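PDB 6MCA: ankyrin repeat domain protein from Legionella pneumophila subsp. pneumophila, which is a bacterial effector with ankyrin repeats and a cysteine protease-like part that interacts with LARP7, a component of the host 7SK snRNP complex. Local coordinates for residues 25-30 / 52-57. Numbering follows the deposited sequence.
Sequences SIANDI and DEYGFT
With OG of S25 turned away from its own backbone N (chi1 161°) and the chain of E53 bent at chi2 (-91°), hydroxyl and carboxylate meet at the start of helix 26-31. S25 OG donates to E53 OE2, which accepts over 3.0 Å through its syn lone pair, on the side of OE1. S25 is the N-cap: the same oxygen accepts weak bonds from the backbone N of A27 and N28, and a water donates to it and to E53 OE1. A small hydroxyl can give and accept at once, while the negative carboxylate beside the helix N-terminus is probably favoured by the helix dipole.

Next along, the long ring of Y54 carries its hydroxyl from loop to helix, where OH donates to N28 OD1 at 3.0 Å, in the carbonyl plane (C=O...donor angle 155°); the asparagine amide, steeply inclined to the ring, supplies a neutral acceptor at its edge. E53 CG lies over one ring face, toward the rim.

The D-x-x-G-x-T pattern of D52, G55 and T57, with T57 capping helix 58-65, is consistent with the loop leading into the first helix of an ankyrin repeat. Here a type I turn runs from D52 to G55. D52 OD1 accepts from Y54 N at 3.0 Å, an Asx turn, and also from F56 N at 2.9 Å, the donors lying out of the carboxylate plane on opposite faces. G55 takes a positive phi, where a side chain would run into the carbonyl O of Y54; having none, glycine fits. Between the polar pairs, the short side chain of A27 lets the loop come close, its CB lying 4.0 Å from Y54 CE2 at the ring edge and 3.2 Å from D52 OD2.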
ATOM      1  N   SER A  25      -6.807 -13.765  31.394  1.00 56.02           N
ATOM      2  CA  SER A  25      -6.446 -12.462  30.860  1.00 44.96           C
ATOM      3  C   SER A  25      -7.698 -11.748  30.376  1.00 36.02           C
ATOM      4  O   SER A  25      -8.660 -12.383  29.933  1.00 37.80           O
ATOM      5  CB  SER A  25      -5.436 -12.597  29.716  1.00 35.86           C
ATOM      6  OG  SER A  25      -5.410 -11.433  28.909  1.00 52.22           O
ATOM      7  N   ILE A  26      -7.676 -10.416  30.469  1.00 32.34           N
ATOM      8  CA  ILE A  26      -8.773  -9.622  29.926  1.00 35.74           C
ATOM      9  C   ILE A  26      -8.801  -9.733  28.407  1.00 32.26           C
ATOM     10  O   ILE A  26      -9.874  -9.763  27.789  1.00 34.80           O
ATOM     11  CB  ILE A  26      -8.663  -8.159  30.398  1.00 32.55           C
ATOM     12  CG1 ILE A  26      -9.816  -7.320  29.841  1.00 38.69           C
ATOM     13  CG2 ILE A  26      -7.322  -7.552  30.008  1.00 35.93           C
ATOM     14  CD1 ILE A  26     -10.195  -6.144  30.717  1.00 50.14           C
ATOM     15  N   ALA A  27      -7.623  -9.818  27.781  1.00 27.55           N
ATOM     16  CA  ALA A  27      -7.565 -10.010  26.337  1.00 33.63           C
ATOM     17  C   ALA A  27      -8.159 -11.354  25.938  1.00 30.30           C
ATOM     18  O   ALA A  27      -8.903 -11.444  24.957  1.00 37.63           O
ATOM     19  CB  ALA A  27      -6.123  -9.895  25.847  1.00 22.78           C
ATOM     20  N   ASN A  28      -7.842 -12.412  26.690  1.00 39.82           N
ATOM     21  CA  ASN A  28      -8.420 -13.719  26.400  1.00 32.93           C
ATOM     22  C   ASN A  28      -9.922 -13.736  26.657  1.00 36.27           C
ATOM     23  O   ASN A  28     -10.659 -14.448  25.967  1.00 42.02           O
ATOM     24  CB  ASN A  28      -7.722 -14.801  27.224  1.00 43.85           C
ATOM     25  CG  ASN A  28      -6.270 -14.995  26.821  1.00 64.63           C
ATOM     26  OD1 ASN A  28      -5.883 -14.711  25.687  1.00 46.48           O
ATOM     27  ND2 ASN A  28      -5.458 -15.482  27.753  1.00 77.87           N
ATOM     28  N   ASP A  29     -10.391 -12.964  27.642  1.00 38.73           N
ATOM     29  CA  ASP A  29     -11.828 -12.826  27.856  1.00 43.37           C
ATOM     30  C   ASP A  29     -12.494 -12.168  26.655  1.00 38.70           C
ATOM     31  O   ASP A  29     -13.539 -12.627  26.177  1.00 35.88           O
ATOM     32  CB  ASP A  29     -12.096 -12.012  29.124  1.00 33.72           C
ATOM     33  CG  ASP A  29     -11.802 -12.787  30.392  1.00 51.54           C
ATOM     34  OD1 ASP A  29     -11.537 -14.003  30.302  1.00 59.35           O
ATOM     35  OD2 ASP A  29     -11.838 -12.175  31.481  1.00 41.99           O
ATOM     36  N   ILE A  30     -11.897 -11.087  26.154  1.00 32.51           N
ATOM     37  CA  ILE A  30     -12.470 -10.364  25.022  1.00 35.03           C
ATOM     38  C   ILE A  30     -12.464 -11.237  23.772  1.00 36.74           C
ATOM     39  O   ILE A  30     -13.459 -11.309  23.041  1.00 36.36           O
ATOM     40  CB  ILE A  30     -11.711  -9.044  24.799  1.00 33.84           C
ATOM     41  CG1 ILE A  30     -11.996  -8.068  25.944  1.00 29.72           C
ATOM     42  CG2 ILE A  30     -12.074  -8.427  23.457  1.00 18.67           C
ATOM     43  CD1 ILE A  30     -11.198  -6.783  25.867  1.00 28.69           C
ATOM     44  N   ASP A  52      -1.655  -5.368  26.276  1.00 39.46           N
ATOM     45  CA  ASP A  52      -1.739  -6.764  26.678  1.00 36.29           C
ATOM     46  C   ASP A  52      -0.631  -7.583  26.013  1.00 34.49           C
ATOM     47  O   ASP A  52       0.273  -7.047  25.367  1.00 27.35           O
ATOM     48  CB  ASP A  52      -3.132  -7.321  26.378  1.00 32.06           C
ATOM     49  CG  ASP A  52      -3.509  -7.229  24.904  1.00 37.78           C
ATOM     50  OD1 ASP A  52      -2.614  -7.116  24.040  1.00 29.23           O
ATOM     51  OD2 ASP A  52      -4.722  -7.264  24.610  1.00 41.03           O
ATOM     52  N   GLU A  53      -0.705  -8.906  26.165  1.00 34.55           N
ATOM     53  CA  GLU A  53       0.307  -9.810  25.632  1.00 35.13           C
ATOM     54  C   GLU A  53       0.334  -9.847  24.110  1.00 44.36           C
ATOM     55  O   GLU A  53       1.301 -10.364  23.541  1.00 43.40           O
ATOM     56  CB  GLU A  53       0.080 -11.223  26.178  1.00 33.46           C
ATOM     57  CG  GLU A  53      -1.293 -11.803  25.862  1.00 37.93           C
ATOM     58  CD  GLU A  53      -2.323 -11.504  26.938  1.00 69.20           C
ATOM     59  OE1 GLU A  53      -2.292 -10.390  27.505  1.00 53.48           O
ATOM     60  OE2 GLU A  53      -3.164 -12.386  27.217  1.00 52.11           O
ATOM     61  N   TYR A  54      -0.692  -9.322  23.443  1.00 45.01           N
ATOM     62  CA  TYR A  54      -0.737  -9.279  21.988  1.00 38.32           C
ATOM     63  C   TYR A  54      -0.355  -7.918  21.423  1.00 44.35           C
ATOM     64  O   TYR A  54      -0.370  -7.743  20.201  1.00 35.27           O
ATOM     65  CB  TYR A  54      -2.133  -9.668  21.490  1.00 35.88           C
ATOM     66  CG  TYR A  54      -2.613 -11.012  21.990  1.00 37.64           C
ATOM     67  CD1 TYR A  54      -2.131 -12.192  21.439  1.00 41.90           C
ATOM     68  CD2 TYR A  54      -3.549 -11.101  23.011  1.00 29.47           C
ATOM     69  CE1 TYR A  54      -2.568 -13.424  21.892  1.00 29.95           C
ATOM     70  CE2 TYR A  54      -3.991 -12.327  23.471  1.00 41.62           C
ATOM     71  CZ  TYR A  54      -3.497 -13.484  22.908  1.00 44.05           C
ATOM     72  OH  TYR A  54      -3.935 -14.707  23.363  1.00 36.48           O
ATOM     73  N   GLY A  55      -0.016  -6.956  22.277  1.00 35.40           N
ATOM     74  CA  GLY A  55       0.344  -5.628  21.828  1.00 25.58           C
ATOM     75  C   GLY A  55      -0.806  -4.658  21.689  1.00 36.79           C
ATOM     76  O   GLY A  55      -0.616  -3.577  21.119  1.00 28.13           O
ATOM     77  N   PHE A  56      -1.988  -4.999  22.196  1.00 23.19           N
ATOM     78  CA  PHE A  56      -3.176  -4.174  22.056  1.00 26.46           C
ATOM     79  C   PHE A  56      -3.715  -3.788  23.428  1.00 35.32           C
ATOM     80  O   PHE A  56      -3.294  -4.310  24.462  1.00 32.82           O
ATOM     81  CB  PHE A  56      -4.261  -4.904  21.252  1.00 28.15           C
ATOM     82  CG  PHE A  56      -3.826  -5.306  19.873  1.00 31.44           C
ATOM     83  CD1 PHE A  56      -3.442  -4.350  18.950  1.00 33.16           C
ATOM     84  CD2 PHE A  56      -3.810  -6.639  19.496  1.00 33.49           C
ATOM     85  CE1 PHE A  56      -3.041  -4.713  17.681  1.00 35.45           C
ATOM     86  CE2 PHE A  56      -3.412  -7.008  18.225  1.00 29.78           C
ATOM     87  CZ  PHE A  56      -3.027  -6.043  17.317  1.00 33.52           C
ATOM     88  N   THR A  57      -4.654  -2.852  23.422  1.00 29.60           N
ATOM     89  CA  THR A  57      -5.419  -2.479  24.598  1.00 25.34           C
ATOM     90  C   THR A  57      -6.757  -3.201  24.594  1.00 27.76           C
ATOM     91  O   THR A  57      -7.191  -3.714  23.559  1.00 32.67           O
ATOM     92  CB  THR A  57      -5.648  -0.962  24.631  1.00 27.76           C
ATOM     93  OG1 THR A  57      -6.542  -0.589  23.575  1.00 28.23           O
ATOM     94  CG2 THR A  57      -4.334  -0.217  24.463  1.00 27.60           C
TER
HETATM   95  O   HOH W   1      -4.579  -8.882  28.859  1.00 41.93           O